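Aerobactin synthase IucC (Klebsiella pneumoniae, PDB 6CN7) probably catalyses the ATP-dependent attachment of a second N-acetyl-N-hydroxylysine to N-citryl-N-acetyl-N-hydroxylysine, the step that completes the siderophore aerobactin. Local coordinates at residues A17-E22 with F141-G146; L23-V28 with W57-I62. The protein carries 5 engineered substitutions. All blocks are in the same frame, centred on the assembly; numbering follows the deposited sequence.

In the fold
The chain opens with helix 4-25, and both contacts use the C-terminal part of that helix. Contact 2 closes the shorter loop: the helix end at 23-28 is met by 57-62 after the chain has run through the strands 32-33, 38-43 and 46-54, so that the helix is tied to the antiparallel sheet that follows it. Contact 1 closes a much longer loop, from 17-22 to 141-146, and encloses contact 2 without crossing it. It brings the helix against the loop between helices 128-133 and 152-158. The two contacts touch directly where Ala21 and Glu22 pack on Trp59 and where Ala17 packs on Ile62.

Contact 1 of 2, residues A17-E22 with F141-G146; sequences AKMLAE and FAFNKG
Lys18 reaches from helix 4-25 to the backbone of the 141-146 loop, and its ammonium group provides the polar half of the contact. With CG anti to the backbone N (chi1 -177°) and every later torsion extended, the chain carries NZ to Phe141 O, to which it donates a hydrogen bond of 2.8 Å. The bond is fairly straight at the acceptor, with a C=O...N angle of 153°, although NZ is tilted out of the carbonyl plane. A second grip runs through a water, which accepts from Lys18 NZ at 2.8 Å and from Asn144 N. His138 O takes a further bond from NZ and also one from Asn144 ND2. The two nitrogens, Lys18 NZ and Asn144 ND2, are 3.3 Å apart, but both are donors, held close by their common acceptor.

The apolar half is built on Met19. Its CG lies 3.8 Å from Ala142 CB, and a bend at chi3 (67°) brings the methyl CE close to CZ and CE1 of Phe143. Met19 SD approaches Phe143 CE1 at 3.9 Å, a Met-aromatic contact with the sulfur placed obliquely to the ring. Ala142 CB lies over one face of that ring, toward its rim.

The loop itself makes a type I turn from Phe143 to Gly146. Phe143 packs on Leu101 and Thr104 of helix 91-114, so the loop lies between that helix and helix 4-25. Helix 76-87 packs on Met19 through Leu79 and Leu83, from the helix side of the contact, while Ile62 of strand 60-62 packs against Ala17, Leu20 and Ala21.

Contact 2 of 2, residues L23-V28 with W57-I62; sequences LEYEQV and WGWLWI
Tyr25 lies against the backbone of Trp57 and Gly58 and beside the indole of Trp59, forming the centre of a contact that has no direct hydrogen bond between its segments. Trp57 O sits at the edge of the phenol ring and in its plane, 3.0 Å from Tyr25 CE1, while Gly58 O lies near the same plane by CD1. Trp59 meets the ring differently. Its CB is 3.7 Å from Tyr25 CD1, its CD1 lies 3.7 Å from Tyr25 CB, and the five-membered ring turns an edge toward the phenol face in an offset edge-to-face pair, the planes at 77°. A chi1 of -180° swings the tyrosine ring away from the helix axis to these partners.

Beside this aromatic group, Glu24 crosses Leu60 at about a right angle, its OE1 3.8 Å from Leu60 CD1. A water joins the same two residues, donating to Glu24 OE1 at 2.7 Å and accepting from Leu60 N at 2.9 Å. The other carboxylate oxygen, OE2, is held by Ala31 N and by a salt bridge to Arg54, whose NH1 also bonds Gly58 O. Arg54 thus links the carboxylate to the backbone of the opposing segment.

Gly58 has backbone angles at which a CB would be jammed against Trp57 O, so glycine is called for, and at Gln27 a Schellman motif ends the helix. Outward, Trp57 NE1 bonds Tyr509 OH, and Trp59 makes a cation-pi contact with Arg492 and an edge-to-face one with Phe493. The end of helix 4-25 is thereby joined to residues 57-59 and the start of strand 60-62, an outermost strand of its sheet within this chain, with helix 475-499 packed against Trp57, Trp59 and Trp61.

Contact 1 of 2, residues A17-E22 with F141-G146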
ATOM      1  N   ALA A  17      24.014 -15.721  14.593  1.00 38.98           N
ATOM      2  CA  ALA A  17      24.801 -16.914  14.296  1.00 41.93           C
ATOM      3  C   ALA A  17      24.648 -17.323  12.836  1.00 40.46           C
ATOM      4  O   ALA A  17      25.629 -17.704  12.186  1.00 38.13           O
ATOM      5  CB  ALA A  17      24.386 -18.059  15.220  1.00 44.12           C
ATOM      6  N   LYS A  18      23.428 -17.248  12.303  1.00 35.98           N
ATOM      7  CA  LYS A  18      23.223 -17.565  10.894  1.00 39.96           C
ATOM      8  C   LYS A  18      23.994 -16.601  10.001  1.00 41.12           C
ATOM      9  O   LYS A  18      24.627 -17.021   9.025  1.00 42.80           O
ATOM     10  CB  LYS A  18      21.730 -17.533  10.559  1.00 37.82           C
ATOM     11  CG  LYS A  18      21.411 -17.911   9.120  1.00 37.71           C
ATOM     12  CD  LYS A  18      19.925 -17.810   8.818  1.00 37.59           C
ATOM     13  CE  LYS A  18      19.656 -18.043   7.338  1.00 43.37           C
ATOM     14  NZ  LYS A  18      18.208 -17.973   7.001  1.00 44.48           N
ATOM     15  N   MET A  19      23.961 -15.306  10.324  1.00 41.83           N
ATOM     16  CA  MET A  19      24.673 -14.315   9.522  1.00 40.64           C
ATOM     17  C   MET A  19      26.179 -14.553   9.566  1.00 40.84           C
ATOM     18  O   MET A  19      26.840 -14.602   8.523  1.00 47.14           O
ATOM     19  CB  MET A  19      24.339 -12.905  10.014  1.00 48.01           C
ATOM     20  CG  MET A  19      22.885 -12.501   9.824  1.00 51.00           C
ATOM     21  SD  MET A  19      22.460 -10.978  10.702  1.00 57.32           S
ATOM     22  CE  MET A  19      23.445  -9.775   9.808  1.00 60.63           C
ATOM     23  N   LEU A  20      26.741 -14.691  10.768  1.00 39.27           N
ATOM     24  CA  LEU A  20      28.185 -14.870  10.895  1.00 41.37           C
ATOM     25  C   LEU A  20      28.646 -16.129  10.169  1.00 43.19           C
ATOM     26  O   LEU A  20      29.649 -16.113   9.447  1.00 44.47           O
ATOM     27  CB  LEU A  20      28.583 -14.934  12.371  1.00 42.64           C
ATOM     28  CG  LEU A  20      28.446 -13.664  13.214  1.00 45.61           C
ATOM     29  CD1 LEU A  20      28.769 -13.974  14.668  1.00 44.52           C
ATOM     30  CD2 LEU A  20      29.349 -12.549  12.698  1.00 46.15           C
ATOM     31  N   ALA A  21      27.922 -17.235  10.352  1.00 44.52           N
ATOM     32  CA  ALA A  21      28.363 -18.507   9.791  1.00 44.71           C
ATOM     33  C   ALA A  21      28.341 -18.484   8.268  1.00 40.84           C
ATOM     34  O   ALA A  21      29.276 -18.972   7.624  1.00 41.92           O
ATOM     35  CB  ALA A  21      27.491 -19.644  10.320  1.00 45.15           C
ATOM     36  N   GLU A  22      27.287 -17.922   7.671  1.00 41.41           N
ATOM     37  CA  GLU A  22      27.180 -17.935   6.216  1.00 45.18           C
ATOM     38  C   GLU A  22      28.147 -16.941   5.580  1.00 44.99           C
ATOM     39  O   GLU A  22      28.778 -17.246   4.561  1.00 45.35           O
ATOM     40  CB  GLU A  22      25.740 -17.639   5.791  1.00 44.71           C
ATOM     41  CG  GLU A  22      25.453 -17.897   4.311  1.00 47.20           C
ATOM     42  CD  GLU A  22      25.518 -19.368   3.942  1.00 48.77           C
ATOM     43  OE1 GLU A  22      25.278 -20.217   4.823  1.00 48.19           O
ATOM     44  OE2 GLU A  22      25.810 -19.673   2.768  1.00 52.99           O
ATOM     45  N   PHE A 141      20.050 -17.325   2.996  1.00 46.98           N
ATOM     46  CA  PHE A 141      19.969 -15.872   3.032  1.00 46.91           C
ATOM     47  C   PHE A 141      19.719 -15.365   4.447  1.00 42.42           C
ATOM     48  O   PHE A 141      18.928 -15.936   5.202  1.00 41.93           O
ATOM     49  CB  PHE A 141      18.875 -15.382   2.084  1.00 47.41           C
ATOM     50  CG  PHE A 141      19.200 -15.609   0.636  1.00 54.01           C
ATOM     51  CD1 PHE A 141      20.126 -14.807  -0.010  1.00 57.44           C
ATOM     52  CD2 PHE A 141      18.597 -16.632  -0.075  1.00 55.57           C
ATOM     53  CE1 PHE A 141      20.437 -15.016  -1.340  1.00 59.92           C
ATOM     54  CE2 PHE A 141      18.903 -16.845  -1.406  1.00 54.63           C
ATOM     55  CZ  PHE A 141      19.824 -16.036  -2.039  1.00 56.12           C
ATOM     56  N   ALA A 142      20.400 -14.268   4.791  1.00 41.65           N
ATOM     57  CA  ALA A 142      20.391 -13.770   6.163  1.00 41.52           C
ATOM     58  C   ALA A 142      18.994 -13.338   6.597  1.00 39.59           C
ATOM     59  O   ALA A 142      18.555 -13.661   7.707  1.00 41.15           O
ATOM     60  CB  ALA A 142      21.378 -12.611   6.293  1.00 45.35           C
ATOM     61  N   PHE A 143      18.285 -12.604   5.744  1.00 37.61           N
ATOM     62  CA  PHE A 143      16.949 -12.098   6.047  1.00 41.94           C
ATOM     63  C   PHE A 143      15.967 -12.782   5.099  1.00 42.41           C
ATOM     64  O   PHE A 143      15.485 -12.190   4.135  1.00 49.84           O
ATOM     65  CB  PHE A 143      16.914 -10.576   5.901  1.00 44.78           C
ATOM     66  CG  PHE A 143      18.054  -9.875   6.587  1.00 43.23           C
ATOM     67  CD1 PHE A 143      18.463 -10.262   7.852  1.00 45.89           C
ATOM     68  CD2 PHE A 143      18.725  -8.840   5.960  1.00 46.27           C
ATOM     69  CE1 PHE A 143      19.515  -9.623   8.484  1.00 45.02           C
ATOM     70  CE2 PHE A 143      19.778  -8.197   6.587  1.00 45.74           C
ATOM     71  CZ  PHE A 143      20.173  -8.588   7.849  1.00 46.15           C
ATOM     72  N   ASN A 144      15.666 -14.048   5.385  1.00 38.89           N
ATOM     73  CA  ASN A 144      14.917 -14.872   4.443  1.00 36.04           C
ATOM     74  C   ASN A 144      13.417 -14.606   4.460  1.00 34.87           C
ATOM     75  O   ASN A 144      12.686 -15.266   3.714  1.00 39.52           O
ATOM     76  CB  ASN A 144      15.177 -16.357   4.713  1.00 35.12           C
ATOM     77  CG  ASN A 144      14.709 -16.797   6.085  1.00 36.40           C
ATOM     78  OD1 ASN A 144      14.124 -16.020   6.836  1.00 39.35           O
ATOM     79  ND2 ASN A 144      14.961 -18.060   6.416  1.00 36.90           N
ATOM     80  N   LYS A 145      12.932 -13.671   5.278  1.00 36.64           N
ATOM     81  CA  LYS A 145      11.524 -13.286   5.255  1.00 40.21           C
ATOM     82  C   LYS A 145      11.328 -11.812   4.930  1.00 42.97           C
ATOM     83  O   LYS A 145      10.203 -11.311   5.032  1.00 43.65           O
ATOM     84  CB  LYS A 145      10.855 -13.615   6.590  1.00 43.59           C
ATOM     85  CG  LYS A 145      10.805 -15.098   6.906  1.00 42.74           C
ATOM     86  CD  LYS A 145      10.197 -15.339   8.272  1.00 47.84           C
ATOM     87  CE  LYS A 145      10.390 -16.776   8.714  1.00 51.40           C
ATOM     88  NZ  LYS A 145      11.825 -17.074   8.977  1.00 48.64           N
ATOM     89  N   GLY A 146      12.386 -11.102   4.554  1.00 47.65           N
ATOM     90  CA  GLY A 146      12.218  -9.748   4.062  1.00 49.50           C
ATOM     91  C   GLY A 146      11.530  -9.756   2.710  1.00 49.43           C
ATOM     92  O   GLY A 146      11.802 -10.598   1.855  1.00 52.99           O
TER
HETATM   93  O   HOH W   1      16.989 -15.631   7.833  1.00 34.45           O

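Contact 2 of 2, residues L23-V28 with W57-I62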
ATOM      1  N   LEU A  23      28.282 -15.747   6.164  1.00 44.77           N
ATOM      2  CA  LEU A  23      29.223 -14.773   5.621  1.00 45.21           C
ATOM      3  C   LEU A  23      30.665 -15.238   5.779  1.00 44.32           C
ATOM      4  O   LEU A  23      31.518 -14.889   4.957  1.00 45.07           O
ATOM      5  CB  LEU A  23      29.029 -13.413   6.294  1.00 43.42           C
ATOM      6  CG  LEU A  23      27.717 -12.690   5.978  1.00 42.75           C
ATOM      7  CD1 LEU A  23      27.536 -11.497   6.891  1.00 42.45           C
ATOM      8  CD2 LEU A  23      27.674 -12.250   4.524  1.00 44.32           C
ATOM      9  N   GLU A  24      30.957 -16.020   6.822  1.00 45.64           N
ATOM     10  CA  GLU A  24      32.295 -16.588   6.963  1.00 48.68           C
ATOM     11  C   GLU A  24      32.522 -17.693   5.940  1.00 50.52           C
ATOM     12  O   GLU A  24      33.632 -17.855   5.422  1.00 49.42           O
ATOM     13  CB  GLU A  24      32.493 -17.115   8.385  1.00 47.50           C
ATOM     14  CG  GLU A  24      33.956 -17.235   8.826  1.00 42.08           C
ATOM     15  CD  GLU A  24      34.573 -18.587   8.503  1.00 45.73           C
ATOM     16  OE1 GLU A  24      33.847 -19.484   8.014  1.00 43.07           O
ATOM     17  OE2 GLU A  24      35.792 -18.756   8.743  1.00 44.28           O
ATOM     18  N   TYR A  25      31.473 -18.458   5.634  1.00 49.34           N
ATOM     19  CA  TYR A  25      31.568 -19.473   4.591  1.00 49.00           C
ATOM     20  C   TYR A  25      31.735 -18.831   3.219  1.00 46.66           C
ATOM     21  O   TYR A  25      32.441 -19.367   2.360  1.00 45.06           O
ATOM     22  CB  TYR A  25      30.332 -20.369   4.625  1.00 51.51           C
ATOM     23  CG  TYR A  25      30.347 -21.458   3.582  1.00 53.85           C
ATOM     24  CD1 TYR A  25      31.276 -22.483   3.641  1.00 54.94           C
ATOM     25  CD2 TYR A  25      29.429 -21.462   2.539  1.00 54.20           C
ATOM     26  CE1 TYR A  25      31.297 -23.481   2.690  1.00 56.63           C
ATOM     27  CE2 TYR A  25      29.444 -22.458   1.583  1.00 54.95           C
ATOM     28  CZ  TYR A  25      30.380 -23.466   1.665  1.00 56.74           C
ATOM     29  OH  TYR A  25      30.401 -24.463   0.717  1.00 62.73           O
ATOM     30  N   GLU A  26      31.091 -17.686   2.998  1.00 48.89           N
ATOM     31  CA  GLU A  26      31.260 -16.927   1.765  1.00 53.11           C
ATOM     32  C   GLU A  26      32.574 -16.156   1.721  1.00 52.89           C
ATOM     33  O   GLU A  26      32.850 -15.494   0.716  1.00 53.58           O
ATOM     34  CB  GLU A  26      30.091 -15.955   1.585  1.00 59.77           C
ATOM     35  CG  GLU A  26      28.767 -16.627   1.260  1.00 68.12           C
ATOM     36  CD  GLU A  26      28.784 -17.330  -0.084  1.00 82.95           C
ATOM     37  OE1 GLU A  26      29.636 -16.983  -0.928  1.00 88.78           O
ATOM     38  OE2 GLU A  26      27.946 -18.232  -0.296  1.00 88.67           O
ATOM     39  N   GLN A  27      33.378 -16.217   2.782  1.00 56.65           N
ATOM     40  CA  GLN A  27      34.698 -15.595   2.848  1.00 57.85           C
ATOM     41  C   GLN A  27      34.638 -14.073   2.904  1.00 56.40           C
ATOM     42  O   GLN A  27      35.636 -13.404   2.613  1.00 60.88           O
ATOM     43  CB  GLN A  27      35.584 -16.040   1.678  1.00 64.17           C
ATOM     44  CG  GLN A  27      35.968 -17.508   1.738  1.00 71.51           C
ATOM     45  CD  GLN A  27      36.911 -17.912   0.626  1.00 80.64           C
ATOM     46  OE1 GLN A  27      36.858 -17.371  -0.481  1.00 82.57           O
ATOM     47  NE2 GLN A  27      37.791 -18.864   0.916  1.00 84.62           N
ATOM     48  N   VAL A  28      33.490 -13.501   3.276  1.00 51.34           N
ATOM     49  CA  VAL A  28      33.442 -12.074   3.582  1.00 49.43           C
ATOM     50  C   VAL A  28      34.430 -11.747   4.693  1.00 53.67           C
ATOM     51  O   VAL A  28      35.038 -10.670   4.705  1.00 59.20           O
ATOM     52  CB  VAL A  28      32.003 -11.660   3.952  1.00 48.26           C
ATOM     53  CG1 VAL A  28      31.951 -10.203   4.408  1.00 48.45           C
ATOM     54  CG2 VAL A  28      31.077 -11.883   2.765  1.00 46.66           C
ATOM     55  N   TRP A  57      31.827 -29.043   4.815  1.00 39.17           N
ATOM     56  CA  TRP A  57      31.799 -28.063   3.739  1.00 40.46           C
ATOM     57  C   TRP A  57      32.687 -26.856   4.010  1.00 45.37           C
ATOM     58  O   TRP A  57      32.878 -26.037   3.106  1.00 50.23           O
ATOM     59  CB  TRP A  57      30.365 -27.589   3.501  1.00 41.35           C
ATOM     60  CG  TRP A  57      29.500 -28.636   2.880  1.00 41.94           C
ATOM     61  CD1 TRP A  57      28.644 -29.478   3.520  1.00 45.17           C
ATOM     62  CD2 TRP A  57      29.418 -28.959   1.489  1.00 42.18           C
ATOM     63  NE1 TRP A  57      28.028 -30.306   2.615  1.00 44.02           N
ATOM     64  CE2 TRP A  57      28.486 -30.007   1.358  1.00 45.04           C
ATOM     65  CE3 TRP A  57      30.042 -28.464   0.340  1.00 45.43           C
ATOM     66  CZ2 TRP A  57      28.161 -30.569   0.125  1.00 45.25           C
ATOM     67  CZ3 TRP A  57      29.722 -29.023  -0.881  1.00 45.48           C
ATOM     68  CH2 TRP A  57      28.788 -30.063  -0.980  1.00 43.82           C
ATOM     69  N   GLY A  58      33.243 -26.737   5.211  1.00 43.70           N
ATOM     70  CA  GLY A  58      33.923 -25.526   5.617  1.00 47.44           C
ATOM     71  C   GLY A  58      33.020 -24.508   6.273  1.00 49.19           C
ATOM     72  O   GLY A  58      33.464 -23.383   6.531  1.00 54.30           O
ATOM     73  N   TRP A  59      31.772 -24.869   6.553  1.00 44.61           N
ATOM     74  CA  TRP A  59      30.784 -23.957   7.112  1.00 42.92           C
ATOM     75  C   TRP A  59      30.636 -24.222   8.604  1.00 45.35           C
ATOM     76  O   TRP A  59      30.539 -25.379   9.026  1.00 42.55           O
ATOM     77  CB  TRP A  59      29.448 -24.135   6.392  1.00 42.06           C
ATOM     78  CG  TRP A  59      28.306 -23.420   7.022  1.00 41.97           C
ATOM     79  CD1 TRP A  59      28.153 -22.074   7.155  1.00 44.27           C
ATOM     80  CD2 TRP A  59      27.133 -24.016   7.586  1.00 40.11           C
ATOM     81  NE1 TRP A  59      26.962 -21.791   7.778  1.00 41.55           N
ATOM     82  CE2 TRP A  59      26.316 -22.967   8.053  1.00 38.37           C
ATOM     83  CE3 TRP A  59      26.697 -25.335   7.746  1.00 43.84           C
ATOM     84  CZ2 TRP A  59      25.092 -23.196   8.671  1.00 36.90           C
ATOM     85  CZ3 TRP A  59      25.478 -25.559   8.360  1.00 42.48           C
ATOM     86  CH2 TRP A  59      24.690 -24.495   8.814  1.00 38.43           C
ATOM     87  N   LEU A  60      30.619 -23.148   9.395  1.00 48.32           N
ATOM     88  CA  LEU A  60      30.618 -23.262  10.849  1.00 46.56           C
ATOM     89  C   LEU A  60      29.237 -23.612  11.390  1.00 45.67           C
ATOM     90  O   LEU A  60      28.217 -23.116  10.906  1.00 46.41           O
ATOM     91  CB  LEU A  60      31.086 -21.951  11.478  1.00 45.40           C
ATOM     92  CG  LEU A  60      32.540 -21.551  11.225  1.00 46.47           C
ATOM     93  CD1 LEU A  60      32.753 -20.089  11.580  1.00 48.44           C
ATOM     94  CD2 LEU A  60      33.481 -22.440  12.022  1.00 43.85           C
ATOM     95  N   TRP A  61      29.213 -24.470  12.410  1.00 47.93           N
ATOM     96  CA  TRP A  61      28.015 -24.719  13.210  1.00 47.07           C
ATOM     97  C   TRP A  61      28.182 -23.929  14.502  1.00 44.98           C
ATOM     98  O   TRP A  61      28.854 -24.378  15.432  1.00 49.24           O
ATOM     99  CB  TRP A  61      27.830 -26.205  13.492  1.00 48.79           C
ATOM    100  CG  TRP A  61      27.945 -27.082  12.286  1.00 50.89           C
ATOM    101  CD1 TRP A  61      27.822 -26.710  10.980  1.00 48.67           C
ATOM    102  CD2 TRP A  61      28.218 -28.488  12.280  1.00 50.04           C
ATOM    103  NE1 TRP A  61      28.002 -27.797  10.161  1.00 47.85           N
ATOM    104  CE2 TRP A  61      28.246 -28.901  10.935  1.00 48.49           C
ATOM    105  CE3 TRP A  61      28.441 -29.436  13.283  1.00 49.51           C
ATOM    106  CZ2 TRP A  61      28.487 -30.223  10.566  1.00 49.34           C
ATOM    107  CZ3 TRP A  61      28.681 -30.747  12.915  1.00 49.97           C
ATOM    108  CH2 TRP A  61      28.701 -31.129  11.569  1.00 50.67           C
ATOM    109  N   ILE A  62      27.574 -22.750  14.554  1.00 45.25           N
ATOM    110  CA  ILE A  62      27.757 -21.832  15.672  1.00 47.22           C
ATOM    111  C   ILE A  62      26.721 -22.131  16.747  1.00 47.48           C
ATOM    112  O   ILE A  62      25.529 -22.271  16.454  1.00 50.40           O
ATOM    113  CB  ILE A  62      27.659 -20.373  15.194  1.00 46.38           C
ATOM    114  CG1 ILE A  62      28.852 -20.052  14.283  1.00 47.35           C
ATOM    115  CG2 ILE A  62      27.596 -19.410  16.388  1.00 49.16           C
ATOM    116  CD1 ILE A  62      28.857 -18.644  13.715  1.00 51.49           C
TER
HETATM  117  O   HOH W   2      31.395 -20.684   8.135  1.00 36.66           O